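PDB 6VXC: trans-4-hydroxy-L-proline dehydratase from Clostridioides difficile 70-100-2010, which uses a glycyl radical to dehydrate trans-4-hydroxy-L-proline to (S)-1-pyrroline-5-carboxylate in the anaerobic breakdown of hydroxyproline. Local coordinates for residues A[305-313]-A[375-383]; A[625-636]-A[705-713]. One frame throughout, in Å; residues are numbered along the deposited sequence.

Contact 1. Residues A[305-313]-A[375-383]; sequences LDQHLNPFY and GVNEVSYII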
loop_
_atom_site.group_PDB
_atom_site.type_symbol
_atom_site.label_atom_id
_atom_site.label_comp_id
_atom_site.label_asym_id
_atom_site.label_seq_id
_atom_site.Cartn_x
_atom_site.Cartn_y
_atom_site.Cartn_z
ATOM N N LEU A 305 16.243 -2.602 -2.448
ATOM C CA LEU A 305 17.174 -1.552 -2.843
ATOM C C LEU A 305 18.612 -1.896 -2.467
ATOM O O LEU A 305 19.518 -1.688 -3.272
ATOM C CB LEU A 305 16.747 -0.221 -2.217
ATOM C CG LEU A 305 17.594 1.019 -2.508
ATOM C CD1 LEU A 305 17.642 1.324 -3.996
ATOM C CD2 LEU A 305 17.075 2.235 -1.719
ATOM N N ASP A 306 18.841 -2.447 -1.264
ATOM C CA ASP A 306 20.216 -2.742 -0.864
ATOM C C ASP A 306 20.834 -3.838 -1.729
ATOM O O ASP A 306 22.053 -3.855 -1.914
ATOM C CB ASP A 306 20.335 -3.093 0.648
ATOM C CG ASP A 306 19.437 -4.272 1.124
ATOM O OD1 ASP A 306 18.726 -4.900 0.318
ATOM O OD2 ASP A 306 19.484 -4.566 2.360
ATOM N N GLN A 307 20.022 -4.753 -2.273
ATOM C CA GLN A 307 20.570 -5.764 -3.175
ATOM C C GLN A 307 20.939 -5.160 -4.529
ATOM O O GLN A 307 21.964 -5.524 -5.114
ATOM C CB GLN A 307 19.581 -6.918 -3.362
ATOM C CG GLN A 307 19.101 -7.585 -2.047
ATOM C CD GLN A 307 20.248 -8.021 -1.165
ATOM O OE1 GLN A 307 21.002 -8.943 -1.508
ATOM N NE2 GLN A 307 20.408 -7.345 -0.033
ATOM N N HIS A 308 20.131 -4.233 -5.040
ATOM C CA HIS A 308 20.409 -3.682 -6.363
ATOM C C HIS A 308 21.599 -2.729 -6.328
ATOM O O HIS A 308 22.383 -2.684 -7.281
ATOM C CB HIS A 308 19.162 -2.987 -6.924
ATOM C CG HIS A 308 17.977 -3.894 -7.006
ATOM N ND1 HIS A 308 16.759 -3.587 -6.436
ATOM C CD2 HIS A 308 17.844 -5.133 -7.534
ATOM C CE1 HIS A 308 15.924 -4.592 -6.623
ATOM N NE2 HIS A 308 16.557 -5.542 -7.288
ATOM N N LEU A 309 21.740 -1.951 -5.249
ATOM C CA LEU A 309 22.787 -0.933 -5.199
ATOM C C LEU A 309 24.147 -1.488 -4.780
ATOM O O LEU A 309 25.173 -0.909 -5.143
ATOM C CB LEU A 309 22.385 0.200 -4.258
ATOM C CG LEU A 309 21.252 1.126 -4.704
ATOM C CD1 LEU A 309 21.057 2.238 -3.687
ATOM C CD2 LEU A 309 21.499 1.699 -6.108
ATOM N N ASN A 310 24.188 -2.587 -4.036
ATOM C CA ASN A 310 25.466 -3.027 -3.480
ATOM C C ASN A 310 26.525 -3.307 -4.540
ATOM O O ASN A 310 27.687 -2.938 -4.311
ATOM C CB ASN A 310 25.273 -4.257 -2.584
ATOM C CG ASN A 310 26.528 -4.568 -1.767
ATOM O OD1 ASN A 310 26.976 -3.751 -0.957
ATOM N ND2 ASN A 310 27.109 -5.739 -1.994
ATOM N N PRO A 311 26.224 -3.949 -5.675
ATOM C CA PRO A 311 27.269 -4.105 -6.705
ATOM C C PRO A 311 27.824 -2.776 -7.192
ATOM O O PRO A 311 29.044 -2.633 -7.348
ATOM C CB PRO A 311 26.547 -4.887 -7.821
ATOM C CG PRO A 311 25.466 -5.642 -7.096
ATOM C CD PRO A 311 25.000 -4.707 -6.003
ATOM N N PHE A 312 26.959 -1.781 -7.393
ATOM C CA PHE A 312 27.419 -0.456 -7.783
ATOM C C PHE A 312 28.268 0.171 -6.686
ATOM O O PHE A 312 29.330 0.744 -6.965
ATOM C CB PHE A 312 26.210 0.435 -8.090
ATOM C CG PHE A 312 25.420 0.017 -9.318
ATOM C CD1 PHE A 312 25.865 0.325 -10.586
ATOM C CD2 PHE A 312 24.265 -0.717 -9.186
ATOM C CE1 PHE A 312 25.148 -0.051 -11.697
ATOM C CE2 PHE A 312 23.540 -1.114 -10.293
ATOM C CZ PHE A 312 23.981 -0.780 -11.549
ATOM N N TYR A 313 27.826 0.050 -5.433
ATOM C CA TYR A 313 28.576 0.619 -4.320
ATOM C C TYR A 313 29.986 0.050 -4.283
ATOM O O TYR A 313 30.968 0.794 -4.295
ATOM C CB TYR A 313 27.849 0.338 -2.997
ATOM C CG TYR A 313 28.543 0.911 -1.782
ATOM C CD1 TYR A 313 28.512 2.279 -1.533
ATOM C CD2 TYR A 313 29.192 0.091 -0.865
ATOM C CE1 TYR A 313 29.130 2.821 -0.429
ATOM C CE2 TYR A 313 29.821 0.625 0.258
ATOM C CZ TYR A 313 29.783 1.991 0.461
ATOM O OH TYR A 313 30.393 2.531 1.552
ATOM N N GLY A 375 21.481 -11.360 3.237
ATOM C CA GLY A 375 21.565 -10.224 2.336
ATOM C C GLY A 375 22.027 -8.916 2.943
ATOM O O GLY A 375 22.180 -7.924 2.223
ATOM N N VAL A 376 22.236 -8.871 4.258
ATOM C CA VAL A 376 22.738 -7.649 4.877
ATOM C C VAL A 376 24.101 -7.316 4.289
ATOM O O VAL A 376 24.998 -8.163 4.240
ATOM C CB VAL A 376 22.790 -7.809 6.403
ATOM C CG1 VAL A 376 23.581 -6.674 7.036
ATOM C CG2 VAL A 376 21.360 -7.858 6.954
ATOM N N ASN A 377 24.247 -6.091 3.805
ATOM C CA ASN A 377 25.490 -5.618 3.215
ATOM C C ASN A 377 25.687 -4.175 3.666
ATOM O O ASN A 377 24.886 -3.630 4.434
ATOM C CB ASN A 377 25.477 -5.778 1.677
ATOM C CG ASN A 377 24.359 -4.982 0.999
ATOM O OD1 ASN A 377 24.110 -3.820 1.338
ATOM N ND2 ASN A 377 23.676 -5.615 0.037
ATOM N N GLU A 378 26.745 -3.537 3.167
ATOM C CA GLU A 378 27.059 -2.190 3.633
ATOM C C GLU A 378 25.950 -1.212 3.285
ATOM O O GLU A 378 25.674 -0.287 4.054
ATOM C CB GLU A 378 28.383 -1.693 3.042
ATOM C CG GLU A 378 29.611 -2.254 3.721
ATOM C CD GLU A 378 29.598 -2.006 5.224
ATOM O OE1 GLU A 378 29.598 -3.000 5.993
ATOM O OE2 GLU A 378 29.546 -0.824 5.634
ATOM N N VAL A 379 25.320 -1.382 2.118
ATOM C CA VAL A 379 24.235 -0.475 1.752
ATOM C C VAL A 379 23.077 -0.628 2.722
ATOM O O VAL A 379 22.395 0.348 3.029
ATOM C CB VAL A 379 23.759 -0.689 0.288
ATOM C CG1 VAL A 379 22.606 0.263 -0.015
ATOM C CG2 VAL A 379 24.895 -0.442 -0.729
ATOM N N SER A 380 22.838 -1.847 3.214
ATOM C CA SER A 380 21.773 -2.063 4.193
ATOM C C SER A 380 21.951 -1.158 5.398
ATOM O O SER A 380 20.984 -0.566 5.899
ATOM C CB SER A 380 21.734 -3.526 4.654
ATOM O OG SER A 380 21.827 -4.441 3.591
ATOM N N TYR A 381 23.179 -1.071 5.902
ATOM C CA TYR A 381 23.429 -0.231 7.061
ATOM C C TYR A 381 23.350 1.244 6.709
ATOM O O TYR A 381 22.904 2.046 7.533
ATOM C CB TYR A 381 24.779 -0.585 7.689
ATOM C CG TYR A 381 24.718 -1.852 8.496
ATOM C CD1 TYR A 381 24.053 -1.873 9.716
ATOM C CD2 TYR A 381 25.313 -3.026 8.042
ATOM C CE1 TYR A 381 23.980 -3.019 10.484
ATOM C CE2 TYR A 381 25.246 -4.190 8.796
ATOM C CZ TYR A 381 24.576 -4.179 10.019
ATOM O OH TYR A 381 24.515 -5.326 10.775
ATOM N N ILE A 382 23.757 1.618 5.488
ATOM C CA ILE A 382 23.582 2.996 5.049
ATOM C C ILE A 382 22.095 3.367 5.035
ATOM O O ILE A 382 21.711 4.440 5.504
ATOM C CB ILE A 382 24.252 3.221 3.679
ATOM C CG1 ILE A 382 25.761 2.951 3.739
ATOM C CG2 ILE A 382 24.053 4.641 3.226
ATOM C CD1 ILE A 382 26.450 2.979 2.356
ATOM N N ILE A 383 21.236 2.482 4.514
ATOM C CA ILE A 383 19.798 2.775 4.481
ATOM C C ILE A 383 19.247 2.976 5.893
ATOM O O ILE A 383 18.473 3.907 6.147
ATOM C CB ILE A 383 19.047 1.657 3.735
ATOM C CG1 ILE A 383 19.414 1.706 2.241
ATOM C CG2 ILE A 383 17.523 1.766 3.971
ATOM C CD1 ILE A 383 18.987 0.482 1.434
HETATM O O HOH W 1 23.662 -8.543 -0.942
HETATM O O HOH W 2 28.773 -4.405 1.015
#
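D306 faces helix 378-383 through its CB and OD2, while OD1 turns to its own side. Its CB lies 3.9 Å from I383 CD1, and CG1 of V379 packs beside it. Chi1 of 56° tucks CG between the backbone N and the carbonyl carbon and swings the carboxylate toward S380. OD2 takes the hydroxyl of S380 OG at 2.6 Å, on its anti side but 34° out of the carboxylate plane. OD1 is met from above that plane by the Q307 amide, whose NE2 also donates to G375 O at 2.9 Å; with two acceptors close to the amide plane, the bent Q307 chain is held in rotation.

N377 and S380 form the capping box of the second helix: S380 N bonds to N377 OD1, and N377 N returns a bond to S380 OG. The other end of the N377 amide works across the contact, ND2 reaching D306 O at 3.1 Å from the face of that carbonyl opposite N310 N. The N310 amide stacks on the N377 amide in nearly parallel planes, and one water links N310 OD1 to E378 N.

Beside these polar groups V379 is a knob among D306, L309, N310 and Y313, its CG2 3.8 Å from Y313 CB. I382 CD1 then touches the Y313 ring at CE1.

The two helix segments cross at 121°, with axes 8.6 Å apart. R304 forms a salt bridge with D306 OD1 and G366 N bonds OD2, while strand 362-366 touches L305 and I383, helix 324-339 lies against Y313 and I382, and helix 276-293 packs on L309.

Contact 2. Residues A[625-636]-A[705-713]; sequences YGNDDDYADEIM and AVIKSCAKM
S709 fits closely against the turn 625-628, its CB 3.6 Å from G626 CA. Glycine suits this place, because at these backbone angles a side chain would collide with the carbonyl O of Y625. The backbone N of D628 donates to S709 OG at 2.8 Å, G626 N adds a weak bond, and the serine hydroxyl in turn donates to D633 OD2. Three bonds thus grip this buried oxygen, one of them weak.

D633 OD2 has a second donor. S709 reaches it on the syn side, 22° out of the carboxylate plane, whereas K712 NZ comes in on the anti lone pair at 2.7 Å. The lysine chain, stretched out straight, crosses the aspartates at about a right angle and also makes salt bridges to D628 OD1 at 2.8 Å and D630 OD1 at 2.7 Å. Three carboxylates around one ammonium group would be expected to keep it protonated.

Farther along, the M636 chain bends twice and lays CE against the backbone, 3.6 Å from S709 O, while its SD makes an apolar contact with M713 CE at 3.8 Å. The outer side is looser. Exposed K708 runs obliquely past D628, touching OD2 through CD, but its NZ stays 4.2 Å from that oxygen, too far for a salt bridge.

N627 turns away to bond G698 and T700, and the Y625 hydroxyl is bonded to I692 O. The arrangement is a salt-bridge network in which K712 gathers D628 of the loop and D630 and D633 of the first turns of helix 630-647, joining the PFL-like and glycine-radical family regions of a glycyl radical enzyme.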
loop_
_atom_site.group_PDB
_atom_site.type_symbol
_atom_site.label_atom_id
_atom_site.label_comp_id
_atom_site.label_asym_id
_atom_site.label_seq_id
_atom_site.Cartn_x
_atom_site.Cartn_y
_atom_site.Cartn_z
ATOM N N TYR A 625 -9.537 -13.349 22.113
ATOM C CA TYR A 625 -8.404 -13.556 21.228
ATOM C C TYR A 625 -7.204 -12.720 21.672
ATOM O O TYR A 625 -7.348 -11.579 22.107
ATOM C CB TYR A 625 -8.834 -13.184 19.814
ATOM C CG TYR A 625 -7.744 -13.026 18.801
ATOM C CD1 TYR A 625 -7.023 -14.129 18.354
ATOM C CD2 TYR A 625 -7.461 -11.783 18.264
ATOM C CE1 TYR A 625 -6.050 -13.999 17.408
ATOM C CE2 TYR A 625 -6.487 -11.634 17.277
ATOM C CZ TYR A 625 -5.776 -12.749 16.869
ATOM O OH TYR A 625 -4.783 -12.635 15.926
ATOM N N GLY A 626 -6.009 -13.288 21.539
ATOM C CA GLY A 626 -4.791 -12.597 21.925
ATOM C C GLY A 626 -4.284 -12.911 23.320
ATOM O O GLY A 626 -3.398 -12.214 23.823
ATOM N N ASN A 627 -4.784 -13.967 23.945
ATOM C CA ASN A 627 -4.332 -14.359 25.271
ATOM C C ASN A 627 -3.763 -15.764 25.278
ATOM O O ASN A 627 -3.584 -16.354 26.346
ATOM C CB ASN A 627 -5.480 -14.232 26.272
ATOM C CG ASN A 627 -5.937 -12.812 26.420
ATOM O OD1 ASN A 627 -5.301 -12.025 27.117
ATOM N ND2 ASN A 627 -7.015 -12.460 25.749
ATOM N N ASP A 628 -3.435 -16.296 24.104
ATOM C CA ASP A 628 -3.036 -17.691 23.980
ATOM C C ASP A 628 -4.095 -18.605 24.593
ATOM O O ASP A 628 -3.788 -19.637 25.186
ATOM C CB ASP A 628 -1.662 -17.945 24.610
ATOM C CG ASP A 628 -1.083 -19.278 24.193
ATOM O OD1 ASP A 628 -1.492 -19.809 23.128
ATOM O OD2 ASP A 628 -0.261 -19.809 24.952
ATOM N N ASP A 629 -5.362 -18.205 24.455
ATOM C CA ASP A 629 -6.507 -18.945 24.982
ATOM C C ASP A 629 -7.196 -19.667 23.824
ATOM O O ASP A 629 -7.846 -19.028 22.992
ATOM C CB ASP A 629 -7.465 -17.991 25.694
ATOM C CG ASP A 629 -8.640 -18.696 26.346
ATOM O OD1 ASP A 629 -8.916 -19.871 26.030
ATOM O OD2 ASP A 629 -9.297 -18.047 27.183
ATOM N N ASP A 630 -7.073 -21.002 23.790
ATOM C CA ASP A 630 -7.567 -21.787 22.658
ATOM C C ASP A 630 -9.087 -21.736 22.509
ATOM O O ASP A 630 -9.588 -21.950 21.406
ATOM C CB ASP A 630 -7.087 -23.238 22.781
ATOM C CG ASP A 630 -5.644 -23.415 22.325
ATOM O OD1 ASP A 630 -5.179 -22.641 21.452
ATOM O OD2 ASP A 630 -4.965 -24.296 22.878
ATOM N N TYR A 631 -9.832 -21.428 23.569
ATOM C CA TYR A 631 -11.277 -21.275 23.404
ATOM C C TYR A 631 -11.583 -20.172 22.399
ATOM O O TYR A 631 -12.419 -20.337 21.502
ATOM C CB TYR A 631 -11.949 -20.968 24.740
ATOM C CG TYR A 631 -13.448 -21.106 24.686
ATOM C CD1 TYR A 631 -14.243 -20.087 24.193
ATOM C CD2 TYR A 631 -14.069 -22.271 25.127
ATOM C CE1 TYR A 631 -15.611 -20.212 24.137
ATOM C CE2 TYR A 631 -15.448 -22.407 25.081
ATOM C CZ TYR A 631 -16.211 -21.368 24.577
ATOM O OH TYR A 631 -17.574 -21.465 24.517
ATOM N N ALA A 632 -10.895 -19.034 22.523
ATOM C CA ALA A 632 -11.073 -17.960 21.556
ATOM C C ALA A 632 -10.251 -18.205 20.288
ATOM O O ALA A 632 -10.727 -17.963 19.174
ATOM C CB ALA A 632 -10.677 -16.623 22.184
ATOM N N ASP A 633 -9.025 -18.710 20.436
ATOM C CA ASP A 633 -8.132 -18.793 19.289
ATOM C C ASP A 633 -8.572 -19.850 18.283
ATOM O O ASP A 633 -8.313 -19.699 17.085
ATOM C CB ASP A 633 -6.702 -19.077 19.746
ATOM C CG ASP A 633 -6.096 -17.917 20.529
ATOM O OD1 ASP A 633 -6.724 -16.839 20.596
ATOM O OD2 ASP A 633 -4.972 -18.089 21.043
ATOM N N GLU A 634 -9.221 -20.922 18.739
ATOM C CA GLU A 634 -9.748 -21.903 17.798
ATOM C C GLU A 634 -10.863 -21.310 16.954
ATOM O O GLU A 634 -11.068 -21.724 15.807
ATOM C CB GLU A 634 -10.272 -23.133 18.542
ATOM C CG GLU A 634 -9.198 -24.036 19.068
ATOM C CD GLU A 634 -9.753 -25.199 19.867
ATOM O OE1 GLU A 634 -10.996 -25.287 20.030
ATOM O OE2 GLU A 634 -8.938 -26.020 20.338
ATOM N N ILE A 635 -11.627 -20.385 17.529
ATOM C CA ILE A 635 -12.655 -19.694 16.764
ATOM C C ILE A 635 -12.011 -18.761 15.754
ATOM O O ILE A 635 -12.457 -18.671 14.602
ATOM C CB ILE A 635 -13.613 -18.962 17.721
ATOM C CG1 ILE A 635 -14.370 -20.000 18.558
ATOM C CG2 ILE A 635 -14.589 -18.083 16.951
ATOM C CD1 ILE A 635 -15.410 -19.403 19.462
ATOM N N MET A 636 -10.940 -18.068 16.157
ATOM C CA MET A 636 -10.169 -17.296 15.189
ATOM C C MET A 636 -9.752 -18.161 14.011
ATOM O O MET A 636 -9.854 -17.749 12.854
ATOM C CB MET A 636 -8.947 -16.650 15.843
ATOM C CG MET A 636 -8.062 -15.880 14.835
ATOM S SD MET A 636 -6.928 -16.910 13.880
ATOM C CE MET A 636 -5.697 -17.287 15.132
ATOM N N ALA A 705 1.872 -13.642 24.893
ATOM C CA ALA A 705 0.608 -14.333 24.675
ATOM C C ALA A 705 -0.023 -13.919 23.350
ATOM O O ALA A 705 -0.600 -14.758 22.655
ATOM C CB ALA A 705 -0.360 -14.084 25.834
ATOM N N VAL A 706 0.096 -12.645 22.955
ATOM C CA VAL A 706 -0.561 -12.271 21.701
ATOM C C VAL A 706 0.199 -12.825 20.494
ATOM O O VAL A 706 -0.425 -13.271 19.531
ATOM C CB VAL A 706 -0.827 -10.748 21.571
ATOM C CG1 VAL A 706 -0.617 -9.956 22.845
ATOM C CG2 VAL A 706 -0.155 -10.147 20.367
ATOM N N ILE A 707 1.541 -12.831 20.514
ATOM C CA ILE A 707 2.218 -13.395 19.339
ATOM C C ILE A 707 1.958 -14.896 19.252
ATOM O O ILE A 707 1.897 -15.460 18.157
ATOM C CB ILE A 707 3.738 -13.091 19.291
ATOM C CG1 ILE A 707 4.486 -13.669 20.496
ATOM C CG2 ILE A 707 4.017 -11.584 19.065
ATOM C CD1 ILE A 707 6.026 -13.786 20.271
ATOM N N LYS A 708 1.739 -15.558 20.385
ATOM C CA LYS A 708 1.333 -16.959 20.343
ATOM C C LYS A 708 -0.068 -17.118 19.741
ATOM O O LYS A 708 -0.292 -18.013 18.925
ATOM C CB LYS A 708 1.408 -17.551 21.752
ATOM C CG LYS A 708 2.827 -17.853 22.229
ATOM C CD LYS A 708 2.785 -18.789 23.422
ATOM C CE LYS A 708 4.067 -18.751 24.213
ATOM N NZ LYS A 708 3.954 -19.621 25.418
ATOM N N SER A 709 -1.010 -16.232 20.090
ATOM C CA SER A 709 -2.323 -16.267 19.448
ATOM C C SER A 709 -2.213 -16.014 17.938
ATOM O O SER A 709 -2.777 -16.755 17.128
ATOM C CB SER A 709 -3.247 -15.223 20.091
ATOM O OG SER A 709 -3.736 -15.599 21.362
ATOM N N CYS A 710 -1.475 -14.972 17.547
ATOM C CA CYS A 710 -1.359 -14.627 16.130
ATOM C C CYS A 710 -0.677 -15.727 15.322
ATOM O O CYS A 710 -0.957 -15.881 14.130
ATOM C CB CYS A 710 -0.585 -13.310 15.973
ATOM S SG CYS A 710 -1.463 -11.875 16.589
ATOM N N ALA A 711 0.234 -16.475 15.938
ATOM C CA ALA A 711 0.922 -17.535 15.212
ATOM C C ALA A 711 0.018 -18.722 14.892
ATOM O O ALA A 711 0.372 -19.536 14.032
ATOM C CB ALA A 711 2.138 -18.007 16.006
ATOM N N LYS A 712 -1.150 -18.823 15.537
ATOM C CA LYS A 712 -2.089 -19.906 15.268
ATOM C C LYS A 712 -2.841 -19.701 13.958
ATOM O O LYS A 712 -3.476 -20.639 13.469
ATOM C CB LYS A 712 -3.068 -20.049 16.440
ATOM C CG LYS A 712 -2.387 -20.431 17.755
ATOM C CD LYS A 712 -3.360 -20.371 18.933
ATOM C CE LYS A 712 -2.627 -20.532 20.269
ATOM N NZ LYS A 712 -3.599 -20.442 21.402
ATOM N N MET A 713 -2.786 -18.496 13.406
ATOM C CA MET A 713 -3.210 -18.225 12.045
ATOM C C MET A 713 -2.123 -18.703 11.082
ATOM O O MET A 713 -0.931 -18.506 11.328
ATOM C CB MET A 713 -3.469 -16.724 11.894
ATOM C CG MET A 713 -3.987 -16.259 10.562
ATOM S SD MET A 713 -4.168 -14.467 10.488
ATOM C CE MET A 713 -5.685 -14.269 11.418
#

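Coming from the N terminus, the chain passes many helices before it reaches helix 305-318 and, after 61 intervening residues that include helix 324-339 and strand 362-366, folds back in contact 1 on the start of helix 378-390. That loop is complete well before residue 625. Contact 2 then closes a separate excursion of 68 residues, bringing helix 703-711 back to the turn before helix 630-647. The two loops follow in series, neither nesting nor crossing. The centres of contact 1 and contact 2 lie about 38 Å apart, and the nearest atoms of contact 1 and contact 2 about 21 Å. Contact 1 joins two helices inside the PFL-like region, whereas contact 2 ties that region to the C-terminal glycine-radical region.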